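Local coordinates for hypothetical protein (Pseudomonas aeruginosa, PDB 2IGS), which is of unknown function but belongs to the DUF3218 family, grouped in the lysozyme clan, and folds into a largely helical chain with a small antiparallel sheet, at residues 118-122 with 210-214; 98-102 with 204-208; 11-17 with 38-43. One frame throughout, in Å; residues are numbered along the deposited sequence.

In the fold
Along the chain, contact 3 closes between helices 12-27 and 35-48 before either of the others opens; contacts 1 and 2 then interleave, both ending on helix 203-216. Contact 2 lies nearest the centre of the chain, about 6 Å from it; the centres of contacts 3 and 1 lie about 11 and 13 Å from that of contact 2, and about 16 Å from each other. Helix 35-48 ties them together, touching helices 87-113 and 203-216. The C-terminal helix is thus held by helix 87-113 and by the loop after it, while the N-terminal pair closes over its start. The Cys27-Cys91 disulfide adds a covalent tie between helices 12-27 and 87-113.

Contact 1: 118-122 with 210-214; sequences LDRFK and LLAYF
The ring of Phe121 carries Leu210 CD2 over one face, 3.9 Å from its centroid and almost on the normal as a CH-pi contact, and turns its edge to the face of Phe214, a T-shaped pair with centroids 5.1 Å apart and planes at 74°. At the rim of the Phe214 ring lies Arg120: in the conformer described here, one of two modelled, CZ is 3.7 Å from Phe214 CE1, which sits over the centre of the guanidinium, the two planes 86° apart. These contacts dock a 3-10 turn, in the loop after helix 87-113, onto the C-terminal helix 203-216. With CG anti to its carbonyl carbon (chi1 -54°), Phe121 extends its ring toward that helix, where CZ also reaches Leu211 CD2 at 4.0 Å. Phenylalanine suits the spot because it offers an apolar face to leucine and an edge to another ring. Arginine suits the margin: its flat head can lie against a ring edge while an N-H of NH2 goes to water 1, which donates to Phe214 O at 2.8 Å. Leu48 of helix 35-48 also touches the Phe121 side chain, and Asp119 OD2 hydrogen-bonds to the backbone N of Ala138 of the second subunit.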
ATOM      1  N   LEU F 118       1.345 -30.179   1.002  1.00 23.39           N
ATOM      2  CA  LEU F 118       0.030 -30.780   1.195  1.00 23.74           C
ATOM      3  C   LEU F 118      -1.065 -29.734   1.227  1.00 23.83           C
ATOM      4  O   LEU F 118      -2.249 -30.051   1.012  1.00 23.47           O
ATOM      5  CB  LEU F 118      -0.015 -31.564   2.514  1.00 23.70           C
ATOM      6  CG  LEU F 118       0.333 -33.053   2.617  1.00 23.97           C
ATOM      7  CD1 LEU F 118      -0.119 -33.519   3.998  1.00 21.36           C
ATOM      8  CD2 LEU F 118      -0.298 -33.955   1.502  1.00 20.54           C
ATOM      9  N   ASP F 119      -0.686 -28.493   1.550  1.00 24.05           N
ATOM     10  CA  ASP F 119      -1.675 -27.427   1.675  1.00 24.43           C
ATOM     11  C   ASP F 119      -2.315 -27.116   0.335  1.00 24.64           C
ATOM     12  O   ASP F 119      -3.450 -26.625   0.290  1.00 24.64           O
ATOM     13  CB  ASP F 119      -1.088 -26.165   2.328  1.00 24.80           C
ATOM     14  CG  ASP F 119      -1.424 -26.072   3.814  1.00 26.53           C
ATOM     15  OD1 ASP F 119      -1.984 -27.036   4.358  1.00 29.81           O
ATOM     16  OD2 ASP F 119      -1.154 -25.045   4.451  1.00 27.05           O
ATOM     17  N   ARG F 120      -1.587 -27.392  -0.749  0.50 24.54           N
ATOM     18  CA  ARG F 120      -2.122 -27.240  -2.104  0.50 25.05           C
ATOM     19  C   ARG F 120      -3.363 -28.106  -2.350  0.50 25.00           C
ATOM     20  O   ARG F 120      -4.231 -27.732  -3.136  0.50 25.31           O
ATOM     21  CB  ARG F 120      -1.046 -27.537  -3.165  0.50 24.54           C
ATOM     22  CG  ARG F 120      -0.198 -26.338  -3.566  0.50 25.01           C
ATOM     23  CD  ARG F 120      -0.999 -25.316  -4.379  0.50 25.70           C
ATOM     24  NE  ARG F 120      -0.820 -25.447  -5.823  0.50 25.02           N
ATOM     25  CZ  ARG F 120      -1.624 -24.895  -6.736  0.50 26.52           C
ATOM     26  NH1 ARG F 120      -2.686 -24.184  -6.369  0.50 26.82           N
ATOM     27  NH2 ARG F 120      -1.374 -25.057  -8.026  0.50 26.39           N
ATOM     28  N   PHE F 121      -3.447 -29.241  -1.657  1.00 25.11           N
ATOM     29  CA  PHE F 121      -4.504 -30.250  -1.905  1.00 25.61           C
ATOM     30  C   PHE F 121      -5.762 -30.045  -1.078  1.00 26.26           C
ATOM     31  O   PHE F 121      -6.694 -30.858  -1.143  1.00 26.20           O
ATOM     32  CB  PHE F 121      -3.993 -31.687  -1.661  1.00 25.41           C
ATOM     33  CG  PHE F 121      -2.746 -32.042  -2.419  1.00 23.95           C
ATOM     34  CD1 PHE F 121      -2.604 -31.711  -3.766  1.00 23.47           C
ATOM     35  CD2 PHE F 121      -1.724 -32.751  -1.787  1.00 23.89           C
ATOM     36  CE1 PHE F 121      -1.423 -32.048  -4.472  1.00 25.35           C
ATOM     37  CE2 PHE F 121      -0.533 -33.092  -2.472  1.00 24.93           C
ATOM     38  CZ  PHE F 121      -0.383 -32.741  -3.825  1.00 24.38           C
ATOM     39  N   LYS F 122      -5.800 -28.969  -0.295  1.00 27.00           N
ATOM     40  CA  LYS F 122      -6.914 -28.736   0.623  1.00 27.28           C
ATOM     41  C   LYS F 122      -8.003 -27.856   0.026  1.00 28.39           C
ATOM     42  O   LYS F 122      -7.825 -27.263  -1.055  1.00 29.23           O
ATOM     43  CB  LYS F 122      -6.392 -28.162   1.936  1.00 27.11           C
ATOM     44  CG  LYS F 122      -5.468 -29.126   2.661  1.00 25.49           C
ATOM     45  CD  LYS F 122      -4.953 -28.578   3.952  1.00 23.84           C
ATOM     46  CE  LYS F 122      -4.055 -29.571   4.636  1.00 25.11           C
ATOM     47  NZ  LYS F 122      -3.209 -28.895   5.671  1.00 25.50           N
ATOM     48  N   LEU F 210      -3.713 -36.781  -9.378  1.00 17.93           N
ATOM     49  CA  LEU F 210      -3.552 -35.624  -8.496  1.00 18.32           C
ATOM     50  C   LEU F 210      -2.156 -35.005  -8.608  1.00 18.43           C
ATOM     51  O   LEU F 210      -2.014 -33.794  -8.736  1.00 18.54           O
ATOM     52  CB  LEU F 210      -3.836 -36.001  -7.029  1.00 17.88           C
ATOM     53  CG  LEU F 210      -3.708 -34.881  -5.986  1.00 17.76           C
ATOM     54  CD1 LEU F 210      -4.895 -33.905  -6.076  1.00 16.07           C
ATOM     55  CD2 LEU F 210      -3.595 -35.438  -4.573  1.00 18.05           C
ATOM     56  N   LEU F 211      -1.145 -35.855  -8.533  1.00 18.55           N
ATOM     57  CA  LEU F 211       0.241 -35.425  -8.608  1.00 18.72           C
ATOM     58  C   LEU F 211       0.619 -34.949 -10.010  1.00 18.74           C
ATOM     59  O   LEU F 211       1.371 -34.004 -10.144  1.00 18.44           O
ATOM     60  CB  LEU F 211       1.161 -36.577  -8.169  1.00 18.83           C
ATOM     61  CG  LEU F 211       1.032 -36.995  -6.701  1.00 17.91           C
ATOM     62  CD1 LEU F 211       1.926 -38.181  -6.382  1.00 17.19           C
ATOM     63  CD2 LEU F 211       1.296 -35.813  -5.765  1.00 16.50           C
ATOM     64  N   ALA F 212       0.094 -35.595 -11.048  1.00 18.47           N
ATOM     65  CA  ALA F 212       0.368 -35.157 -12.420  1.00 19.06           C
ATOM     66  C   ALA F 212      -0.099 -33.724 -12.689  1.00 19.37           C
ATOM     67  O   ALA F 212       0.641 -32.902 -13.234  1.00 19.93           O
ATOM     68  CB  ALA F 212      -0.284 -36.123 -13.431  1.00 18.57           C
ATOM     69  N   TYR F 213      -1.356 -33.474 -12.341  1.00 19.55           N
ATOM     70  CA  TYR F 213      -2.011 -32.176 -12.420  1.00 19.83           C
ATOM     71  C   TYR F 213      -1.241 -31.135 -11.618  1.00 20.58           C
ATOM     72  O   TYR F 213      -0.782 -30.136 -12.165  1.00 20.80           O
ATOM     73  CB  TYR F 213      -3.425 -32.334 -11.875  1.00 18.69           C
ATOM     74  CG  TYR F 213      -4.236 -31.059 -11.791  1.00 18.48           C
ATOM     75  CD1 TYR F 213      -4.894 -30.557 -12.910  1.00 16.37           C
ATOM     76  CD2 TYR F 213      -4.410 -30.395 -10.571  1.00 17.84           C
ATOM     77  CE1 TYR F 213      -5.650 -29.388 -12.845  1.00 18.41           C
ATOM     78  CE2 TYR F 213      -5.180 -29.215 -10.490  1.00 16.89           C
ATOM     79  CZ  TYR F 213      -5.791 -28.721 -11.631  1.00 17.29           C
ATOM     80  OH  TYR F 213      -6.551 -27.569 -11.587  1.00 16.93           O
ATOM     81  N   PHE F 214      -1.067 -31.388 -10.324  1.00 21.12           N
ATOM     82  CA  PHE F 214      -0.442 -30.400  -9.445  1.00 21.96           C
ATOM     83  C   PHE F 214       1.034 -30.172  -9.699  1.00 22.29           C
ATOM     84  O   PHE F 214       1.598 -29.192  -9.233  1.00 22.50           O
ATOM     85  CB  PHE F 214      -0.717 -30.706  -7.959  1.00 22.25           C
ATOM     86  CG  PHE F 214      -1.996 -30.102  -7.462  1.00 21.92           C
ATOM     87  CD1 PHE F 214      -2.102 -28.723  -7.275  1.00 23.44           C
ATOM     88  CD2 PHE F 214      -3.104 -30.892  -7.231  1.00 22.50           C
ATOM     89  CE1 PHE F 214      -3.293 -28.155  -6.840  1.00 23.41           C
ATOM     90  CE2 PHE F 214      -4.291 -30.339  -6.793  1.00 22.14           C
ATOM     91  CZ  PHE F 214      -4.384 -28.969  -6.584  1.00 22.68           C
TER
HETATM   92  O   HOH W   1       0.442 -26.753  -8.458  1.00 46.55           O

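Contact 2: 98-102 with 204-208; sequences LLTSM and TTAVT
Met102 and Thr208 bring helices 98-102 and 204-208 closest, their CA atoms 5.7 Å apart, although the short axes come no nearer than 10.7 Å. The two run in broadly the same direction, at a crossing angle of 42°, and no direct hydrogen bond joins them; side chains bridge the gap. Thr208 is the central piece. Its OG1 lies beside the backbone N (chi1 -48°), from where it bonds back to Thr204 O at 2.9 Å, one turn earlier, donating from the face of that carbonyl opposite to the one used by Thr208 N. With its proton spent inside its own helix, the buried hydroxyl can sit among apolar neighbours: OG1 is 3.5 Å from Leu98 CG and 3.6 Å from the selenium of Met102, a selenomethionine. Thr208 CG2 rests against Met102 CG and Ser101 OG. Threonine therefore serves well here, a compact branched residue that fills space and places its hydroxyl proton on its own helix. Leu98, with CG anti to the backbone N (chi1 -171°), extends CD1 to Thr205 CG2, while the flexible chain of Met102 carries its selenium on to Val207 CG1, 4.2 Å away. Water 2 donates to Thr208 O and makes a weak bond with Ser101 OG. Around this core, Ile173 of helix 171-177 covers Thr205 and Thr208. Helix 35-48 touches both helices, with Trp42 on Leu98 and Met102, its NE1 a probable further donor to Thr204 O, and Pro45 on Val207.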
ATOM      1  N   LEU F  98       3.304 -45.775 -14.198  1.00 27.77           N
ATOM      2  CA  LEU F  98       2.652 -45.204 -13.028  1.00 27.62           C
ATOM      3  C   LEU F  98       3.661 -44.907 -11.923  1.00 27.55           C
ATOM      4  O   LEU F  98       3.642 -43.832 -11.330  1.00 27.63           O
ATOM      5  CB  LEU F  98       1.560 -46.134 -12.484  1.00 27.30           C
ATOM      6  CG  LEU F  98       0.668 -45.527 -11.382  1.00 27.52           C
ATOM      7  CD1 LEU F  98      -0.725 -46.184 -11.389  1.00 25.43           C
ATOM      8  CD2 LEU F  98       1.317 -45.626  -9.981  1.00 24.45           C
ATOM      9  N   LEU F  99       4.524 -45.870 -11.634  1.00 27.32           N
ATOM     10  CA  LEU F  99       5.468 -45.709 -10.554  1.00 27.42           C
ATOM     11  C   LEU F  99       6.461 -44.597 -10.852  1.00 28.00           C
ATOM     12  O   LEU F  99       6.708 -43.738  -9.998  1.00 27.43           O
ATOM     13  CB  LEU F  99       6.186 -47.017 -10.281  1.00 27.27           C
ATOM     14  CG  LEU F  99       5.327 -48.122  -9.666  1.00 26.68           C
ATOM     15  CD1 LEU F  99       6.160 -49.359  -9.465  1.00 25.99           C
ATOM     16  CD2 LEU F  99       4.696 -47.653  -8.344  1.00 27.72           C
ATOM     17  N   THR F 100       7.003 -44.627 -12.073  1.00 28.36           N
ATOM     18  CA  THR F 100       7.910 -43.600 -12.585  1.00 28.92           C
ATOM     19  C   THR F 100       7.271 -42.215 -12.521  1.00 29.19           C
ATOM     20  O   THR F 100       7.886 -41.292 -12.013  1.00 29.48           O
ATOM     21  CB  THR F 100       8.363 -43.912 -14.034  1.00 28.51           C
ATOM     22  OG1 THR F 100       9.066 -45.164 -14.067  1.00 29.40           O
ATOM     23  CG2 THR F 100       9.295 -42.860 -14.549  1.00 30.78           C
ATOM     24  N   SER F 101       6.036 -42.090 -13.008  1.00 29.58           N
ATOM     25  CA  SER F 101       5.394 -40.790 -13.181  1.00 30.29           C
ATOM     26  C   SER F 101       5.057 -40.151 -11.836  1.00 29.99           C
ATOM     27  O   SER F 101       5.305 -38.960 -11.638  1.00 30.55           O
ATOM     28  CB  SER F 101       4.159 -40.885 -14.105  1.00 30.81           C
ATOM     29  OG  SER F 101       2.920 -40.665 -13.430  1.00 33.43           O
HETATM   30  N   MSE F 102       4.522 -40.945 -10.904  1.00 29.15           N
HETATM   31  CA  MSE F 102       4.293 -40.469  -9.548  1.00 28.36           C
HETATM   32  C   MSE F 102       5.543 -39.969  -8.858  1.00 28.24           C
HETATM   33  O   MSE F 102       5.476 -38.986  -8.135  1.00 29.02           O
HETATM   34  CB  MSE F 102       3.655 -41.537  -8.683  1.00 28.51           C
HETATM   35  CG  MSE F 102       2.179 -41.658  -8.883  1.00 27.53           C
HETATM   36 SE   MSE F 102       1.270 -42.364  -7.341  0.65 28.90          SE
HETATM   37  CE  MSE F 102       2.604 -43.592  -6.652  1.00 26.11           C
ATOM     38  N   THR F 204      -5.367 -45.368  -5.706  1.00 19.78           N
ATOM     39  CA  THR F 204      -4.012 -45.359  -6.213  1.00 20.03           C
ATOM     40  C   THR F 204      -3.834 -44.531  -7.515  1.00 20.06           C
ATOM     41  O   THR F 204      -2.859 -43.773  -7.663  1.00 19.94           O
ATOM     42  CB  THR F 204      -3.625 -46.839  -6.346  1.00 19.94           C
ATOM     43  OG1 THR F 204      -2.381 -47.122  -5.705  1.00 23.27           O
ATOM     44  CG2 THR F 204      -3.712 -47.386  -7.733  1.00 16.92           C
ATOM     45  N   THR F 205      -4.790 -44.648  -8.438  1.00 20.59           N
ATOM     46  CA  THR F 205      -4.738 -43.940  -9.731  1.00 21.09           C
ATOM     47  C   THR F 205      -5.268 -42.495  -9.650  1.00 20.95           C
ATOM     48  O   THR F 205      -4.860 -41.634 -10.439  1.00 21.01           O
ATOM     49  CB  THR F 205      -5.531 -44.669 -10.820  1.00 20.90           C
ATOM     50  OG1 THR F 205      -6.825 -44.986 -10.303  1.00 23.28           O
ATOM     51  CG2 THR F 205      -4.813 -45.962 -11.299  1.00 21.60           C
ATOM     52  N   ALA F 206      -6.200 -42.253  -8.730  1.00 20.54           N
ATOM     53  CA  ALA F 206      -6.612 -40.883  -8.339  1.00 19.73           C
ATOM     54  C   ALA F 206      -5.427 -40.090  -7.780  1.00 20.02           C
ATOM     55  O   ALA F 206      -5.291 -38.906  -8.065  1.00 20.27           O
ATOM     56  CB  ALA F 206      -7.714 -40.928  -7.323  1.00 18.30           C
ATOM     57  N   VAL F 207      -4.578 -40.730  -6.971  1.00 19.73           N
ATOM     58  CA  VAL F 207      -3.406 -40.031  -6.444  1.00 19.24           C
ATOM     59  C   VAL F 207      -2.395 -39.756  -7.574  1.00 19.64           C
ATOM     60  O   VAL F 207      -1.768 -38.706  -7.584  1.00 20.24           O
ATOM     61  CB  VAL F 207      -2.732 -40.773  -5.259  1.00 18.97           C
ATOM     62  CG1 VAL F 207      -1.384 -40.136  -4.938  1.00 19.42           C
ATOM     63  CG2 VAL F 207      -3.641 -40.830  -4.006  1.00 16.73           C
ATOM     64  N   THR F 208      -2.260 -40.692  -8.522  1.00 19.63           N
ATOM     65  CA  THR F 208      -1.425 -40.505  -9.729  1.00 19.64           C
ATOM     66  C   THR F 208      -1.867 -39.260 -10.530  1.00 19.93           C
ATOM     67  O   THR F 208      -1.033 -38.445 -10.927  1.00 19.87           O
ATOM     68  CB  THR F 208      -1.425 -41.763 -10.642  1.00 19.47           C
ATOM     69  OG1 THR F 208      -1.185 -42.929  -9.851  1.00 19.29           O
ATOM     70  CG2 THR F 208      -0.361 -41.693 -11.729  1.00 19.20           C
TER
HETATM   71  O   HOH W   2       1.598 -38.932 -10.947  1.00 27.53           O

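Contact 3: 11-17 with 38-43; sequences NPGQSLA and TIEAWD
Trp42, Ile39 and Gly13 bury the most surface where the start of helix 12-17 crosses helix 38-43. The axes approach to 7.2 Å at an angle of 128°, and the CA atoms of Gly13 and Ile39 are 3.9 Å apart. Such closeness suits glycine, which has no side chain to hold the backbones apart: Gly13 CA makes a C-H...O contact with Ile39 O at 3.5 Å and also rests against Trp42 CB. Ile39 has CG2 anti to its backbone N and CG1 beside it (chi1 -58°), which spreads the two branches, CG2 to 3.4 Å from Gln14 N and CG1 to 3.8 Å from Ala17 CB. The small side chain of Ala17 lets the helices stay near. The indole of Trp42 reaches Leu16 CB with CE3, at 3.7 Å, and with CZ3, while Gly13 O and Ala17 N lie at the ring's edge. At the start of helix 12-17, Asp43 OD1 accepts from Gly13 N at 2.8 Å, the donor lying above the carboxylate plane, a charge that the helix N-terminus probably welcomes. Water 3 accepts from Gln14 N and may donate to Asp43 OD1; Arg47 holds OD2 in a salt bridge. Beyond the pair, Tyr203 of helix 203-216 packs on Pro12 and bonds to Trp42 O, Glu72 of helix 63-82 touches Leu16, and Tyr20 of helix 12-27 pairs edge-to-face with Trp42.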
ATOM      1  N   ASN F  11      -1.039 -47.479   7.291  1.00 19.99           N
ATOM      2  CA  ASN F  11       0.141 -47.385   6.431  1.00 19.97           C
ATOM      3  C   ASN F  11      -0.254 -47.771   5.003  1.00 19.60           C
ATOM      4  O   ASN F  11       0.338 -48.684   4.438  1.00 20.47           O
ATOM      5  CB  ASN F  11       1.283 -48.312   6.928  1.00 19.41           C
ATOM      6  CG  ASN F  11       1.584 -48.148   8.407  1.00 19.92           C
ATOM      7  OD1 ASN F  11       2.489 -47.384   8.799  1.00 20.38           O
ATOM      8  ND2 ASN F  11       0.830 -48.850   9.240  1.00 15.16           N
ATOM      9  N   PRO F  12      -1.244 -47.068   4.404  1.00 19.97           N
ATOM     10  CA  PRO F  12      -1.709 -47.507   3.067  1.00 19.30           C
ATOM     11  C   PRO F  12      -0.567 -47.406   2.066  1.00 19.29           C
ATOM     12  O   PRO F  12      -0.495 -48.194   1.159  1.00 19.25           O
ATOM     13  CB  PRO F  12      -2.789 -46.485   2.720  1.00 19.29           C
ATOM     14  CG  PRO F  12      -2.468 -45.278   3.598  1.00 19.87           C
ATOM     15  CD  PRO F  12      -1.937 -45.838   4.853  1.00 18.88           C
ATOM     16  N   GLY F  13       0.326 -46.436   2.254  1.00 18.92           N
ATOM     17  CA  GLY F  13       1.399 -46.208   1.296  1.00 18.90           C
ATOM     18  C   GLY F  13       2.405 -47.335   1.347  1.00 18.63           C
ATOM     19  O   GLY F  13       2.733 -47.926   0.330  1.00 18.24           O
ATOM     20  N   GLN F  14       2.889 -47.623   2.543  1.00 18.55           N
ATOM     21  CA  GLN F  14       3.849 -48.701   2.725  1.00 19.70           C
ATOM     22  C   GLN F  14       3.268 -50.058   2.324  1.00 19.68           C
ATOM     23  O   GLN F  14       3.929 -50.828   1.633  1.00 20.47           O
ATOM     24  CB  GLN F  14       4.375 -48.731   4.155  1.00 19.04           C
ATOM     25  CG  GLN F  14       5.522 -49.692   4.326  1.00 22.32           C
ATOM     26  CD  GLN F  14       6.608 -49.138   5.199  1.00 25.95           C
ATOM     27  OE1 GLN F  14       6.393 -48.206   6.002  1.00 27.42           O
ATOM     28  NE2 GLN F  14       7.799 -49.700   5.054  1.00 29.06           N
ATOM     29  N   SER F  15       2.050 -50.345   2.770  1.00 20.09           N
ATOM     30  CA  SER F  15       1.343 -51.573   2.398  1.00 20.43           C
ATOM     31  C   SER F  15       1.234 -51.749   0.896  1.00 20.55           C
ATOM     32  O   SER F  15       1.668 -52.763   0.363  1.00 20.59           O
ATOM     33  CB  SER F  15      -0.058 -51.610   3.017  1.00 20.76           C
ATOM     34  OG  SER F  15       0.011 -51.613   4.432  1.00 19.73           O
ATOM     35  N   LEU F  16       0.672 -50.763   0.202  1.00 21.09           N
ATOM     36  CA  LEU F  16       0.481 -50.907  -1.250  1.00 21.06           C
ATOM     37  C   LEU F  16       1.810 -50.886  -2.003  1.00 20.93           C
ATOM     38  O   LEU F  16       1.997 -51.653  -2.954  1.00 21.20           O
ATOM     39  CB  LEU F  16      -0.483 -49.850  -1.786  1.00 21.96           C
ATOM     40  CG  LEU F  16      -1.907 -49.873  -1.213  1.00 22.43           C
ATOM     41  CD1 LEU F  16      -2.623 -48.552  -1.426  1.00 19.56           C
ATOM     42  CD2 LEU F  16      -2.707 -51.032  -1.785  1.00 23.35           C
ATOM     43  N   ALA F  17       2.734 -50.027  -1.567  1.00 20.53           N
ATOM     44  CA  ALA F  17       4.111 -50.057  -2.059  1.00 20.48           C
ATOM     45  C   ALA F  17       4.719 -51.461  -2.017  1.00 20.44           C
ATOM     46  O   ALA F  17       5.406 -51.869  -2.952  1.00 20.60           O
ATOM     47  CB  ALA F  17       4.981 -49.096  -1.272  1.00 20.25           C
ATOM     48  N   THR F  38       6.705 -43.514  -3.541  1.00 20.08           N
ATOM     49  CA  THR F  38       5.490 -44.338  -3.634  1.00 20.58           C
ATOM     50  C   THR F  38       4.722 -44.422  -2.297  1.00 20.79           C
ATOM     51  O   THR F  38       3.502 -44.223  -2.278  1.00 20.64           O
ATOM     52  CB  THR F  38       5.811 -45.745  -4.175  1.00 20.58           C
ATOM     53  OG1 THR F  38       6.450 -45.620  -5.452  1.00 21.75           O
ATOM     54  CG2 THR F  38       4.549 -46.553  -4.343  1.00 19.93           C
ATOM     55  N   ILE F  39       5.436 -44.702  -1.200  1.00 20.29           N
ATOM     56  CA  ILE F  39       4.827 -44.665   0.139  1.00 20.21           C
ATOM     57  C   ILE F  39       4.235 -43.272   0.427  1.00 20.21           C
ATOM     58  O   ILE F  39       3.069 -43.163   0.842  1.00 19.71           O
ATOM     59  CB  ILE F  39       5.821 -45.065   1.288  1.00 20.53           C
ATOM     60  CG1 ILE F  39       6.407 -46.471   1.082  1.00 20.34           C
ATOM     61  CG2 ILE F  39       5.119 -45.001   2.636  1.00 21.17           C
ATOM     62  CD1 ILE F  39       7.820 -46.673   1.681  1.00 20.18           C
ATOM     63  N   GLU F  40       5.040 -42.225   0.197  1.00 19.52           N
ATOM     64  CA  GLU F  40       4.635 -40.851   0.464  1.00 19.33           C
ATOM     65  C   GLU F  40       3.407 -40.418  -0.346  1.00 18.34           C
ATOM     66  O   GLU F  40       2.487 -39.818   0.199  1.00 18.94           O
ATOM     67  CB  GLU F  40       5.799 -39.864   0.252  1.00 19.13           C
ATOM     68  CG  GLU F  40       5.430 -38.453   0.681  1.00 20.29           C
ATOM     69  CD  GLU F  40       6.560 -37.451   0.580  1.00 20.20           C
ATOM     70  OE1 GLU F  40       7.688 -37.848   0.250  1.00 20.82           O
ATOM     71  OE2 GLU F  40       6.302 -36.247   0.805  1.00 19.77           O
ATOM     72  N   ALA F  41       3.400 -40.715  -1.639  1.00 17.77           N
ATOM     73  CA  ALA F  41       2.247 -40.413  -2.514  1.00 17.82           C
ATOM     74  C   ALA F  41       0.959 -41.080  -2.020  1.00 17.62           C
ATOM     75  O   ALA F  41      -0.090 -40.447  -1.931  1.00 17.40           O
ATOM     76  CB  ALA F  41       2.551 -40.848  -3.960  1.00 17.00           C
ATOM     77  N   TRP F  42       1.036 -42.366  -1.692  1.00 17.94           N
ATOM     78  CA  TRP F  42      -0.174 -43.136  -1.345  1.00 18.24           C
ATOM     79  C   TRP F  42      -0.598 -42.970   0.129  1.00 18.92           C
ATOM     80  O   TRP F  42      -1.686 -43.373   0.513  1.00 19.40           O
ATOM     81  CB  TRP F  42      -0.008 -44.605  -1.770  1.00 17.42           C
ATOM     82  CG  TRP F  42      -0.106 -44.782  -3.294  1.00 18.08           C
ATOM     83  CD1 TRP F  42      -0.709 -43.921  -4.193  1.00 16.35           C
ATOM     84  CD2 TRP F  42       0.350 -45.908  -4.069  1.00 17.42           C
ATOM     85  NE1 TRP F  42      -0.646 -44.439  -5.471  1.00 15.52           N
ATOM     86  CE2 TRP F  42       0.013 -45.646  -5.429  1.00 15.35           C
ATOM     87  CE3 TRP F  42       1.036 -47.098  -3.752  1.00 16.11           C
ATOM     88  CZ2 TRP F  42       0.341 -46.532  -6.469  1.00 15.21           C
ATOM     89  CZ3 TRP F  42       1.348 -47.989  -4.788  1.00 16.40           C
ATOM     90  CH2 TRP F  42       0.988 -47.697  -6.134  1.00 17.26           C
ATOM     91  N   ASP F  43       0.262 -42.359   0.944  1.00 19.03           N
ATOM     92  CA  ASP F  43      -0.157 -41.835   2.256  1.00 19.61           C
ATOM     93  C   ASP F  43      -0.930 -40.504   2.195  1.00 18.86           C
ATOM     94  O   ASP F  43      -1.590 -40.127   3.170  1.00 18.90           O
ATOM     95  CB  ASP F  43       1.051 -41.686   3.210  1.00 19.89           C
ATOM     96  CG  ASP F  43       1.510 -43.025   3.814  1.00 21.69           C
ATOM     97  OD1 ASP F  43       0.780 -44.045   3.736  1.00 21.98           O
ATOM     98  OD2 ASP F  43       2.625 -43.056   4.377  1.00 24.75           O
TER
HETATM   99  O   HOH W   3       2.534 -45.986   4.674  1.00 24.39           O